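Local coordinates for DNA polymerase (PDB 2PY5), which replicates the phage phi29 genome by protein-primed, highly processive strand-displacement DNA synthesis and proofreads its product with a 3'-5' exonuclease, at residues Gly549-Met554 with Asp569-Ile574; Ile501-Met506 with Val541-Phe546; Val276-Tyr281 with Gly350-Ala355; Leu283-Ile288 with Gly430-Ala435. The protein carries 2 engineered substitutions. All coordinates share one frame; numbering follows the deposited sequence.

Following the chain from the N terminus, the first two contacts cross. Residues 276-281 of interaction 3 and 283-288 of interaction 4 follow one another closely; the chain then returns through 350-355, closing interaction 3, before helix residues 430-435 close interaction 4. Their centres lie about 11 Å apart, and strands 283-294 and 340-356 are neighbours in one sheet, so a surface loop and a buried helix meet that sheet. Interactions 2 and 1 come later and in series: 541-546 folds back on strand 499-509, and then 549-554 pairs with 569-574 at the open end of the C-terminal hairpin. These two touch through Phe550 and Ile574, about 39 Å, centre to centre, from interaction 4.

Interaction 1 (Gly549-Met554 with Asp569-Ile574); sequences GFSRKM and DDTFTI
Arg552 and Phe572 form an antiparallel hydrogen-bonded pair, Arg552 N reaching Phe572 O at 2.9 Å and Phe572 N returning to Arg552 O at 2.8 Å. Beyond the paired strands two more backbone bonds follow, Ile574 N to Phe550 O at 2.9 Å and Gly549 N to Ile574 O at 2.8 Å. Next to Arg552-Phe572 lies the non-hydrogen-bonded pair Ser551-Thr573, whose hydroxyls meet on one face of the ribbon, OG to OG1 3.0 Å. The Ser551 OG stands opposite its own N (chi1 -174°), which carries it across to Thr573. At the other end Lys553, centre of an inverse gamma turn, bends at its last torsion (chi4 44°) to bring NZ within 3.1 Å of Asp569 O.

Arg552 itself turns back over its own strand: NH1 donates in the guanidinium plane to Ser551 O at 2.8 Å and lies over one face of the Phe550 ring, toward its rim, while NE pairs with Glu540. Phe550 CB meets Ile574 CD1. Residues 563-575 are involved in binding DNA and terminal protein. This is the open end of the long beta hairpin of the thumb, strands 551-561 and 564-573, packed through Phe550, Met554 and Phe572 against Ile537 of helix 535-538.

Interaction 2 (Ile501-Met506 with Val541-Phe546); sequences IQDIYM and VTFENF
Within the loop that presents Phe543 and Phe546 to Ile501, the shortest polar bond runs from Thr542 N to Asn545 OD1, 2.9 Å long and nearly straight at hydrogen. The donor stands above the plane of the amide carbonyl. In return Thr542 OG1 accepts from Asn545 N at 3.1 Å, an ST motif, and this reciprocal pair ties the two ends of the turn together. Asn545 ND2 also gives to Glu540 O, linking the turn to the chain just before it.

The loop leans on strand 499-509, part of the antiparallel sheet of the polymerase palm, and the contact across is apolar. Ile501 inserts between two aromatic rings. Its CG1 sits between the backbone N and the carbonyl carbon (chi1 57°), touching both rings. CD1 lies over the centre of the Phe543 ring, 3.5 Å from the centroid and 8° from its normal, while also touching the rim of Phe546 at CD2; CG2 lies over the Phe546 centroid at 3.6 Å. Both face contacts are CH-pi, although Phe543 is modelled in two conformers and its share describes one of them.

Farther along the strand, Asp503 OD1 comes 3.2 Å from Phe543 CE1, carboxylate and ring planes 53° apart; OD2 is salt-bridged to Arg491, which makes a cation-pi contact with that ring. At the start of 541-546, Val541 CG1 meets Ile501 CG2 at 4.1 Å.

Interaction 3 (Val276-Tyr281 with Gly350-Ala355); sequences VWDEDY and GLKFKA. With EDO (1,2-ethanediol), chain V.
Lys352 reaches from the strand across Tyr281 to Asp278. Its CB lies 4.0 Å from Tyr281 CB; CG continues past the same carbon, and CD comes within 3.6 Å of Tyr281 CB. With CG set between the backbone N and carbonyl carbon (chi1 62°) and the rest of the chain extended, CE then arrives 3.6 Å from Asp278 OD2. NZ ends 2.8 Å from Asp278 OD2 in a salt bridge that uses the anti lone pair of that oxygen. The ammonium also gives to a water that donates to Val276 O, so one lysine ties the start of the loop segment and its Asx turn to the strand.

Asp278 is held by its other oxygen: OD1 accepts from Asp280 N at 2.9 Å, an Asx turn, within the type I turn from Asp278 to Tyr281. OD2 takes a further bond, 2.6 Å long, from O2 of a 1,2-ethanediol molecule, probably acquired from the crystallisation liquor. Beside the lysine, the Tyr281 ring receives Lys354 CG over one face, 3.9 Å from the centroid, a CH-pi contact between side chains lying side by side. A second water joins Asp280 O to Ala355 N.

The contact is at the surface of the polymerase TPR1 region, where the loop between strands 267-272 and 283-294 folds onto strand 340-356. That strand pairs with both of them, and Ile269 of strand 267-272 touches both Tyr281 and Lys352.

Interaction 4 (Leu283-Ile288 with Gly430-Ala435); sequences LHIQHI and GVFITA
Leu283 and Phe432 carry this contact, the two side chains lying alongside and pointing opposite ways. Leu283 CG lies opposite its carbonyl carbon, and its second torsion is extended (chi2 -179°), which places CD1 over one face of the phenyl ring, 4.2 Å from the centroid and displaced toward the rim. This is a CH-pi contact; CB of the same leucine touches the ring at CZ, 3.9 Å away. His284 O approaches differently, near the plane of the ring at its edge, with 3.5 Å to Phe432 CZ. The ring therefore has an aliphatic branch above it and a backbone carbonyl at its rim.

Ile285 completes the set from the next part of the strand. Its CG1 also lies opposite the carbonyl carbon, and the extended second torsion (chi2 169°) sends CD1 toward the helix, where it meets Val431 CG1 at 4.1 Å. CG1 crosses the phenyl group at an angle, 4.2 Å from Phe432 CE1.

Strand and helix axes run nearly perpendicular, 94° apart and 10.6 Å at closest approach. Strand 283-294, of the TPR1 region, thus lies across helix 427-447 of the palm, and Phe432 also touches Leu263, Pro264, Ser329 and Asn330. Two residues beyond Phe432, Thr434, probably involved in binding template-primer DNA, donates through OG1 to Arg227 O, away from this interface.

No hydrogen bond spans the two segments. Buried contacts of methyl groups, methylenes and one aromatic ring join them, so their fit depends on shape, while the carbonyl of His284 probably gains a little from the weakly positive ring edge.

Interaction 1 (Gly549-Met554 with Asp569-Ile574)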
# COMPACT_ATOMS: atom_id res chain seq x y z
N GLY F 549 6.21 -25.92 -3.45
CA GLY F 549 7.53 -26.35 -3.93
C GLY F 549 7.90 -25.74 -5.28
O GLY F 549 9.06 -25.77 -5.67
N PHE F 550 6.90 -25.21 -5.99
CA PHE F 550 7.15 -24.47 -7.22
C PHE F 550 8.21 -23.41 -6.94
O PHE F 550 8.06 -22.63 -6.00
CB PHE F 550 5.85 -23.81 -7.72
CG PHE F 550 6.03 -22.89 -8.91
CD1 PHE F 550 5.71 -23.32 -10.19
CD2 PHE F 550 6.48 -21.58 -8.74
CE1 PHE F 550 5.86 -22.47 -11.29
CE2 PHE F 550 6.64 -20.73 -9.82
CZ PHE F 550 6.32 -21.18 -11.10
N SER F 551 9.27 -23.39 -7.75
CA SER F 551 10.40 -22.48 -7.52
C SER F 551 11.00 -21.95 -8.82
O SER F 551 11.12 -22.69 -9.79
CB SER F 551 11.49 -23.20 -6.71
OG SER F 551 12.54 -22.32 -6.35
N ARG F 552 11.36 -20.67 -8.82
CA ARG F 552 12.06 -20.04 -9.94
C ARG F 552 13.08 -19.05 -9.40
O ARG F 552 12.79 -18.30 -8.47
CB ARG F 552 11.07 -19.31 -10.87
CG ARG F 552 10.08 -20.21 -11.60
CD ARG F 552 10.76 -21.11 -12.62
NE ARG F 552 9.78 -21.84 -13.44
CZ ARG F 552 9.16 -22.95 -13.08
NH1 ARG F 552 9.38 -23.50 -11.89
NH2 ARG F 552 8.29 -23.53 -13.90
N LYS F 553 14.28 -19.04 -9.97
CA LYS F 553 15.32 -18.10 -9.55
C LYS F 553 15.23 -16.83 -10.38
O LYS F 553 16.11 -16.52 -11.18
CB LYS F 553 16.70 -18.74 -9.66
CG LYS F 553 17.76 -17.96 -8.94
CD LYS F 553 19.10 -18.66 -9.01
CE LYS F 553 20.20 -17.80 -8.42
NZ LYS F 553 19.77 -17.17 -7.14
N MET F 554 14.13 -16.11 -10.17
CA MET F 554 13.74 -15.01 -11.03
C MET F 554 13.23 -13.80 -10.28
O MET F 554 12.72 -12.87 -10.91
CB MET F 554 12.65 -15.48 -11.99
CG MET F 554 13.02 -16.64 -12.87
SD MET F 554 11.65 -17.10 -13.94
CE MET F 554 12.05 -16.19 -15.42
N ASP F 569 18.82 -11.62 -8.99
CA ASP F 569 17.77 -12.62 -9.13
C ASP F 569 17.94 -13.66 -8.04
O ASP F 569 18.99 -14.29 -7.91
CB ASP F 569 17.77 -13.26 -10.53
CG ASP F 569 17.18 -12.35 -11.60
OD1 ASP F 569 16.39 -11.43 -11.27
OD2 ASP F 569 17.51 -12.54 -12.79
N ASP F 570 16.90 -13.79 -7.24
CA ASP F 570 16.88 -14.65 -6.08
C ASP F 570 15.86 -15.76 -6.30
O ASP F 570 14.98 -15.65 -7.18
CB ASP F 570 16.49 -13.81 -4.85
CG ASP F 570 16.79 -14.49 -3.53
OD1 ASP F 570 17.85 -15.16 -3.42
OD2 ASP F 570 15.98 -14.35 -2.59
N THR F 571 15.96 -16.80 -5.50
CA THR F 571 15.02 -17.92 -5.56
C THR F 571 13.68 -17.55 -4.92
O THR F 571 13.62 -17.17 -3.74
CB THR F 571 15.58 -19.14 -4.85
OG1 THR F 571 16.83 -19.49 -5.44
CG2 THR F 571 14.61 -20.32 -4.96
N PHE F 572 12.61 -17.65 -5.71
CA PHE F 572 11.25 -17.56 -5.20
C PHE F 572 10.64 -18.95 -5.16
O PHE F 572 10.58 -19.62 -6.18
CB PHE F 572 10.38 -16.69 -6.11
CG PHE F 572 8.96 -16.60 -5.65
CD1 PHE F 572 8.60 -15.66 -4.68
CD2 PHE F 572 7.99 -17.46 -6.14
CE1 PHE F 572 7.30 -15.58 -4.23
CE2 PHE F 572 6.67 -17.38 -5.68
CZ PHE F 572 6.34 -16.43 -4.73
N THR F 573 10.16 -19.36 -3.99
CA THR F 573 9.56 -20.68 -3.82
C THR F 573 8.22 -20.55 -3.11
O THR F 573 8.12 -19.79 -2.14
CB THR F 573 10.49 -21.58 -2.98
OG1 THR F 573 11.81 -21.53 -3.53
CG2 THR F 573 10.01 -23.02 -2.94
N ILE F 574 7.22 -21.28 -3.60
CA ILE F 574 5.95 -21.38 -2.91
C ILE F 574 6.13 -22.33 -1.73
O ILE F 574 6.30 -23.54 -1.92
CB ILE F 574 4.83 -21.88 -3.81
CG1 ILE F 574 4.67 -20.96 -5.02
CG2 ILE F 574 3.51 -22.00 -3.03
CD1 ILE F 574 3.58 -21.37 -5.96

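Interaction 2 (Ile501-Met506 with Val541-Phe546)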
# COMPACT_ATOMS: atom_id res chain seq x y z
N ILE F 501 -4.84 -20.01 -7.97
CA ILE F 501 -5.11 -19.85 -9.39
C ILE F 501 -6.58 -20.16 -9.64
O ILE F 501 -7.21 -20.92 -8.90
CB ILE F 501 -4.22 -20.75 -10.30
CG1 ILE F 501 -4.35 -22.24 -9.96
CG2 ILE F 501 -2.76 -20.32 -10.19
CD1 ILE F 501 -3.47 -23.16 -10.78
N GLN F 502 -7.12 -19.54 -10.69
CA GLN F 502 -8.48 -19.83 -11.15
C GLN F 502 -8.55 -19.83 -12.66
O GLN F 502 -7.84 -19.07 -13.32
CB GLN F 502 -9.46 -18.76 -10.66
CG GLN F 502 -9.55 -18.63 -9.14
CD GLN F 502 -10.33 -17.42 -8.70
OE1 GLN F 502 -10.41 -16.43 -9.42
NE2 GLN F 502 -10.88 -17.49 -7.48
N ASP F 503 -9.40 -20.71 -13.20
CA ASP F 503 -9.82 -20.70 -14.62
C ASP F 503 -11.19 -20.01 -14.62
O ASP F 503 -12.20 -20.61 -14.24
CB ASP F 503 -9.97 -22.11 -15.19
CG ASP F 503 -8.69 -22.67 -15.80
OD1 ASP F 503 -7.69 -21.94 -15.94
OD2 ASP F 503 -8.72 -23.86 -16.19
N ILE F 504 -11.22 -18.74 -15.00
CA ILE F 504 -12.42 -17.90 -14.85
C ILE F 504 -13.23 -17.87 -16.14
O ILE F 504 -12.69 -17.66 -17.21
CB ILE F 504 -12.03 -16.46 -14.43
CG1 ILE F 504 -11.34 -16.48 -13.06
CG2 ILE F 504 -13.25 -15.54 -14.43
CD1 ILE F 504 -10.79 -15.10 -12.61
N TYR F 505 -14.55 -18.06 -16.03
CA TYR F 505 -15.46 -17.96 -17.15
C TYR F 505 -15.51 -16.53 -17.69
O TYR F 505 -15.72 -15.59 -16.93
CB TYR F 505 -16.87 -18.36 -16.71
CG TYR F 505 -17.10 -19.84 -16.49
CD1 TYR F 505 -17.45 -20.32 -15.23
CD2 TYR F 505 -17.05 -20.74 -17.54
CE1 TYR F 505 -17.71 -21.67 -15.02
CE2 TYR F 505 -17.30 -22.09 -17.35
CZ TYR F 505 -17.63 -22.54 -16.09
OH TYR F 505 -17.90 -23.89 -15.90
N MET F 506 -15.27 -16.40 -18.99
CA MET F 506 -15.28 -15.11 -19.68
C MET F 506 -16.17 -15.20 -20.91
O MET F 506 -16.37 -16.27 -21.48
CB MET F 506 -13.88 -14.71 -20.12
CG MET F 506 -12.85 -14.66 -19.01
SD MET F 506 -13.11 -13.37 -17.79
CE MET F 506 -12.55 -11.90 -18.67
N VAL F 541 3.60 -20.20 -14.54
CA VAL F 541 2.63 -20.99 -13.80
C VAL F 541 1.56 -21.62 -14.71
O VAL F 541 1.06 -20.99 -15.65
CB VAL F 541 1.94 -20.12 -12.71
CG1 VAL F 541 0.84 -20.90 -12.02
CG2 VAL F 541 2.97 -19.60 -11.69
N THR F 542 1.22 -22.87 -14.42
CA THR F 542 0.11 -23.58 -15.04
C THR F 542 -0.63 -24.35 -13.96
O THR F 542 -0.12 -24.54 -12.86
CB THR F 542 0.61 -24.60 -16.09
OG1 THR F 542 1.32 -25.65 -15.42
CG2 THR F 542 1.51 -23.95 -17.09
N PHE F 543 -1.84 -24.81 -14.25
CA PHE F 543 -2.55 -25.67 -13.30
C PHE F 543 -1.75 -26.91 -12.95
O PHE F 543 -1.81 -27.39 -11.82
CB PHE F 543 -3.95 -26.06 -13.81
CG PHE F 543 -5.05 -25.21 -13.26
CD1 PHE F 543 -5.37 -24.00 -13.85
CD2 PHE F 543 -5.75 -25.61 -12.13
CE1 PHE F 543 -6.39 -23.20 -13.32
CE2 PHE F 543 -6.77 -24.82 -11.60
CZ PHE F 543 -7.09 -23.62 -12.20
N GLU F 544 -0.99 -27.42 -13.91
CA GLU F 544 -0.19 -28.62 -13.69
C GLU F 544 0.97 -28.40 -12.72
O GLU F 544 1.22 -29.26 -11.86
CB GLU F 544 0.34 -29.17 -15.03
N ASN F 545 1.68 -27.27 -12.83
CA ASN F 545 2.87 -27.04 -12.00
C ASN F 545 2.67 -26.18 -10.75
O ASN F 545 3.60 -25.98 -10.00
CB ASN F 545 4.04 -26.49 -12.84
CG ASN F 545 3.85 -25.04 -13.26
OD1 ASN F 545 3.04 -24.32 -12.71
ND2 ASN F 545 4.64 -24.61 -14.23
N PHE F 546 1.45 -25.69 -10.54
CA PHE F 546 1.16 -24.81 -9.40
C PHE F 546 0.94 -25.67 -8.19
O PHE F 546 -0.14 -26.22 -7.99
CB PHE F 546 -0.08 -23.99 -9.68
CG PHE F 546 -0.38 -22.94 -8.64
CD1 PHE F 546 0.45 -21.86 -8.45
CD2 PHE F 546 -1.55 -23.02 -7.90
CE1 PHE F 546 0.12 -20.88 -7.52
CE2 PHE F 546 -1.86 -22.05 -6.97
CZ PHE F 546 -1.03 -20.99 -6.79

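Interaction 3 (Val276-Tyr281 with Gly350-Ala355)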
# COMPACT_ATOMS: atom_id res chain seq x y z
N VAL F 276 -18.31 -1.11 30.96
CA VAL F 276 -19.75 -1.02 31.29
C VAL F 276 -20.40 -0.14 30.23
O VAL F 276 -19.89 0.94 29.90
CB VAL F 276 -20.00 -0.44 32.70
CG1 VAL F 276 -21.50 -0.26 32.96
CG2 VAL F 276 -19.37 -1.36 33.76
N TRP F 277 -21.49 -0.65 29.65
CA TRP F 277 -22.24 0.06 28.61
C TRP F 277 -22.47 1.51 28.97
O TRP F 277 -22.95 1.83 30.06
CB TRP F 277 -23.60 -0.62 28.38
CG TRP F 277 -24.58 0.15 27.46
CD1 TRP F 277 -25.81 0.60 27.80
CD2 TRP F 277 -24.38 0.50 26.09
NE1 TRP F 277 -26.40 1.23 26.72
CE2 TRP F 277 -25.54 1.19 25.66
CE3 TRP F 277 -23.34 0.33 25.18
CZ2 TRP F 277 -25.69 1.68 24.37
CZ3 TRP F 277 -23.49 0.83 23.89
CH2 TRP F 277 -24.66 1.50 23.50
N ASP F 278 -22.11 2.38 28.01
CA ASP F 278 -22.33 3.81 28.15
C ASP F 278 -22.88 4.27 26.80
O ASP F 278 -22.16 4.31 25.82
CB ASP F 278 -20.99 4.49 28.47
CG ASP F 278 -21.13 5.98 28.74
OD1 ASP F 278 -22.16 6.59 28.36
OD2 ASP F 278 -20.20 6.54 29.35
N GLU F 279 -24.17 4.63 26.75
CA GLU F 279 -24.73 5.08 25.46
C GLU F 279 -23.99 6.30 24.88
O GLU F 279 -23.98 6.48 23.69
CB GLU F 279 -26.24 5.38 25.57
CG GLU F 279 -26.58 6.62 26.30
CD GLU F 279 -28.05 7.08 26.12
OE1 GLU F 279 -28.66 6.88 25.04
OE2 GLU F 279 -28.55 7.66 27.07
N ASP F 280 -23.40 7.13 25.74
CA ASP F 280 -22.68 8.32 25.29
C ASP F 280 -21.24 8.04 24.85
O ASP F 280 -20.64 8.85 24.15
CB ASP F 280 -22.66 9.37 26.39
CG ASP F 280 -24.03 9.94 26.68
OD1 ASP F 280 -24.93 9.83 25.81
OD2 ASP F 280 -24.22 10.50 27.76
N TYR F 281 -20.69 6.91 25.31
CA TYR F 281 -19.37 6.41 24.89
C TYR F 281 -19.55 4.95 24.47
O TYR F 281 -19.08 4.04 25.15
CB TYR F 281 -18.34 6.51 26.01
CG TYR F 281 -17.92 7.92 26.36
CD1 TYR F 281 -18.75 8.73 27.10
CD2 TYR F 281 -16.69 8.42 25.98
CE1 TYR F 281 -18.39 10.02 27.41
CE2 TYR F 281 -16.31 9.72 26.30
CZ TYR F 281 -17.17 10.51 27.02
OH TYR F 281 -16.83 11.83 27.37
N GLY F 350 -9.39 -0.62 29.65
CA GLY F 350 -9.64 -0.22 28.28
C GLY F 350 -9.89 1.27 28.13
O GLY F 350 -9.64 2.05 29.05
N LEU F 351 -10.39 1.62 26.96
CA LEU F 351 -10.73 3.01 26.61
C LEU F 351 -12.08 3.02 25.94
O LEU F 351 -12.37 2.17 25.08
CB LEU F 351 -9.70 3.64 25.67
CG LEU F 351 -8.20 3.53 25.97
CD1 LEU F 351 -7.65 2.25 25.40
CD2 LEU F 351 -7.45 4.74 25.39
N LYS F 352 -12.93 3.98 26.31
CA LYS F 352 -14.23 4.13 25.64
C LYS F 352 -14.32 5.47 24.92
O LYS F 352 -13.64 6.45 25.29
CB LYS F 352 -15.40 3.93 26.60
CG LYS F 352 -15.46 4.90 27.74
CD LYS F 352 -16.65 4.66 28.65
CE LYS F 352 -16.75 5.73 29.70
NZ LYS F 352 -17.93 5.47 30.65
N PHE F 353 -15.11 5.48 23.86
CA PHE F 353 -15.17 6.62 22.94
C PHE F 353 -16.60 7.03 22.63
O PHE F 353 -17.46 6.21 22.39
CB PHE F 353 -14.52 6.26 21.59
CG PHE F 353 -13.10 5.76 21.71
CD1 PHE F 353 -12.85 4.43 21.95
CD2 PHE F 353 -12.04 6.63 21.60
CE1 PHE F 353 -11.56 3.95 22.08
CE2 PHE F 353 -10.73 6.14 21.74
CZ PHE F 353 -10.52 4.80 21.98
N LYS F 354 -16.78 8.34 22.53
CA LYS F 354 -17.94 8.88 21.83
C LYS F 354 -17.93 8.40 20.39
O LYS F 354 -16.87 8.03 19.85
CB LYS F 354 -17.95 10.40 21.88
CG LYS F 354 -17.87 10.97 23.27
CD LYS F 354 -18.02 12.49 23.30
CE LYS F 354 -16.72 13.18 23.09
NZ LYS F 354 -16.80 14.58 23.64
N ALA F 355 -19.09 8.42 19.76
CA ALA F 355 -19.17 7.92 18.41
C ALA F 355 -20.33 8.50 17.62
O ALA F 355 -21.35 8.92 18.20
CB ALA F 355 -19.26 6.39 18.44
C1 EDO V . -18.51 9.68 31.25
O1 EDO V . -18.96 11.04 31.30
C2 EDO V . -19.69 8.73 31.38
O2 EDO V . -20.64 8.95 30.32
O HOH W 1 -18.71 2.84 31.32
O HOH W 2 -21.40 9.27 21.45

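Interaction 4 (Leu283-Ile288 with Gly430-Ala435)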
# COMPACT_ATOMS: atom_id res chain seq x y z
N LEU F 283 -18.59 2.97 21.94
CA LEU F 283 -17.51 2.17 21.36
C LEU F 283 -16.39 2.04 22.37
O LEU F 283 -16.16 2.93 23.18
CB LEU F 283 -16.94 2.81 20.09
CG LEU F 283 -17.89 2.98 18.90
CD1 LEU F 283 -17.16 3.60 17.73
CD2 LEU F 283 -18.57 1.65 18.49
N HIS F 284 -15.66 0.93 22.33
CA HIS F 284 -14.55 0.79 23.25
C HIS F 284 -13.48 -0.14 22.71
O HIS F 284 -13.71 -0.89 21.78
CB HIS F 284 -15.01 0.33 24.65
CG HIS F 284 -15.41 -1.12 24.76
ND1 HIS F 284 -16.65 -1.59 24.38
CD2 HIS F 284 -14.76 -2.18 25.29
CE1 HIS F 284 -16.72 -2.89 24.62
NE2 HIS F 284 -15.58 -3.28 25.17
N ILE F 285 -12.31 -0.04 23.34
CA ILE F 285 -11.19 -0.97 23.14
C ILE F 285 -10.98 -1.61 24.50
O ILE F 285 -10.85 -0.90 25.50
CB ILE F 285 -9.93 -0.25 22.62
CG1 ILE F 285 -10.15 0.21 21.17
CG2 ILE F 285 -8.69 -1.19 22.68
CD1 ILE F 285 -9.08 1.17 20.64
N GLN F 286 -10.96 -2.94 24.53
CA GLN F 286 -10.84 -3.73 25.77
C GLN F 286 -9.50 -4.45 25.74
O GLN F 286 -9.22 -5.16 24.78
CB GLN F 286 -11.98 -4.73 25.86
CG GLN F 286 -11.97 -5.63 27.10
CD GLN F 286 -12.33 -4.88 28.38
OE1 GLN F 286 -13.47 -4.39 28.54
NE2 GLN F 286 -11.38 -4.81 29.31
N HIS F 287 -8.70 -4.27 26.78
CA HIS F 287 -7.53 -5.11 27.04
C HIS F 287 -8.02 -6.34 27.79
O HIS F 287 -8.60 -6.21 28.89
CB HIS F 287 -6.48 -4.35 27.86
CG HIS F 287 -5.19 -5.10 28.08
ND1 HIS F 287 -4.25 -4.69 29.00
CD2 HIS F 287 -4.69 -6.23 27.51
CE1 HIS F 287 -3.22 -5.53 28.98
NE2 HIS F 287 -3.46 -6.46 28.08
N ILE F 288 -7.78 -7.51 27.22
CA ILE F 288 -8.28 -8.79 27.74
C ILE F 288 -7.14 -9.79 27.65
O ILE F 288 -6.39 -9.77 26.68
CB ILE F 288 -9.53 -9.29 26.93
CG1 ILE F 288 -10.02 -10.65 27.42
CG2 ILE F 288 -9.25 -9.31 25.42
CD1 ILE F 288 -11.40 -11.02 26.88
N GLY F 430 -8.75 4.78 12.77
CA GLY F 430 -8.18 3.68 11.99
C GLY F 430 -8.55 2.32 12.55
O GLY F 430 -8.92 1.39 11.82
N VAL F 431 -8.45 2.18 13.87
CA VAL F 431 -8.77 0.91 14.53
C VAL F 431 -10.18 0.45 14.15
O VAL F 431 -10.40 -0.71 13.79
CB VAL F 431 -8.67 1.05 16.07
CG1 VAL F 431 -9.37 -0.10 16.77
CG2 VAL F 431 -7.19 1.18 16.49
N PHE F 432 -11.16 1.37 14.21
CA PHE F 432 -12.53 1.00 13.93
C PHE F 432 -12.90 0.88 12.46
O PHE F 432 -13.76 0.09 12.09
CB PHE F 432 -13.47 1.94 14.67
CG PHE F 432 -13.65 1.56 16.11
CD1 PHE F 432 -12.76 2.01 17.08
CD2 PHE F 432 -14.67 0.71 16.49
CE1 PHE F 432 -12.93 1.63 18.41
CE2 PHE F 432 -14.81 0.32 17.82
CZ PHE F 432 -13.95 0.78 18.76
N ILE F 433 -12.23 1.64 11.61
CA ILE F 433 -12.50 1.51 10.18
C ILE F 433 -12.10 0.11 9.72
O ILE F 433 -12.89 -0.57 9.03
CB ILE F 433 -11.84 2.61 9.36
CG1 ILE F 433 -12.55 3.95 9.58
CG2 ILE F 433 -11.87 2.24 7.84
CD1 ILE F 433 -11.76 5.16 9.08
N THR F 434 -10.91 -0.35 10.12
CA THR F 434 -10.48 -1.70 9.70
C THR F 434 -11.28 -2.80 10.43
O THR F 434 -11.59 -3.84 9.83
CB THR F 434 -8.99 -1.91 9.87
OG1 THR F 434 -8.64 -1.85 11.26
CG2 THR F 434 -8.19 -0.88 9.07
N ALA F 435 -11.70 -2.54 11.68
CA ALA F 435 -12.51 -3.51 12.43
C ALA F 435 -13.86 -3.74 11.76
O ALA F 435 -14.28 -4.87 11.56
CB ALA F 435 -12.69 -3.07 13.90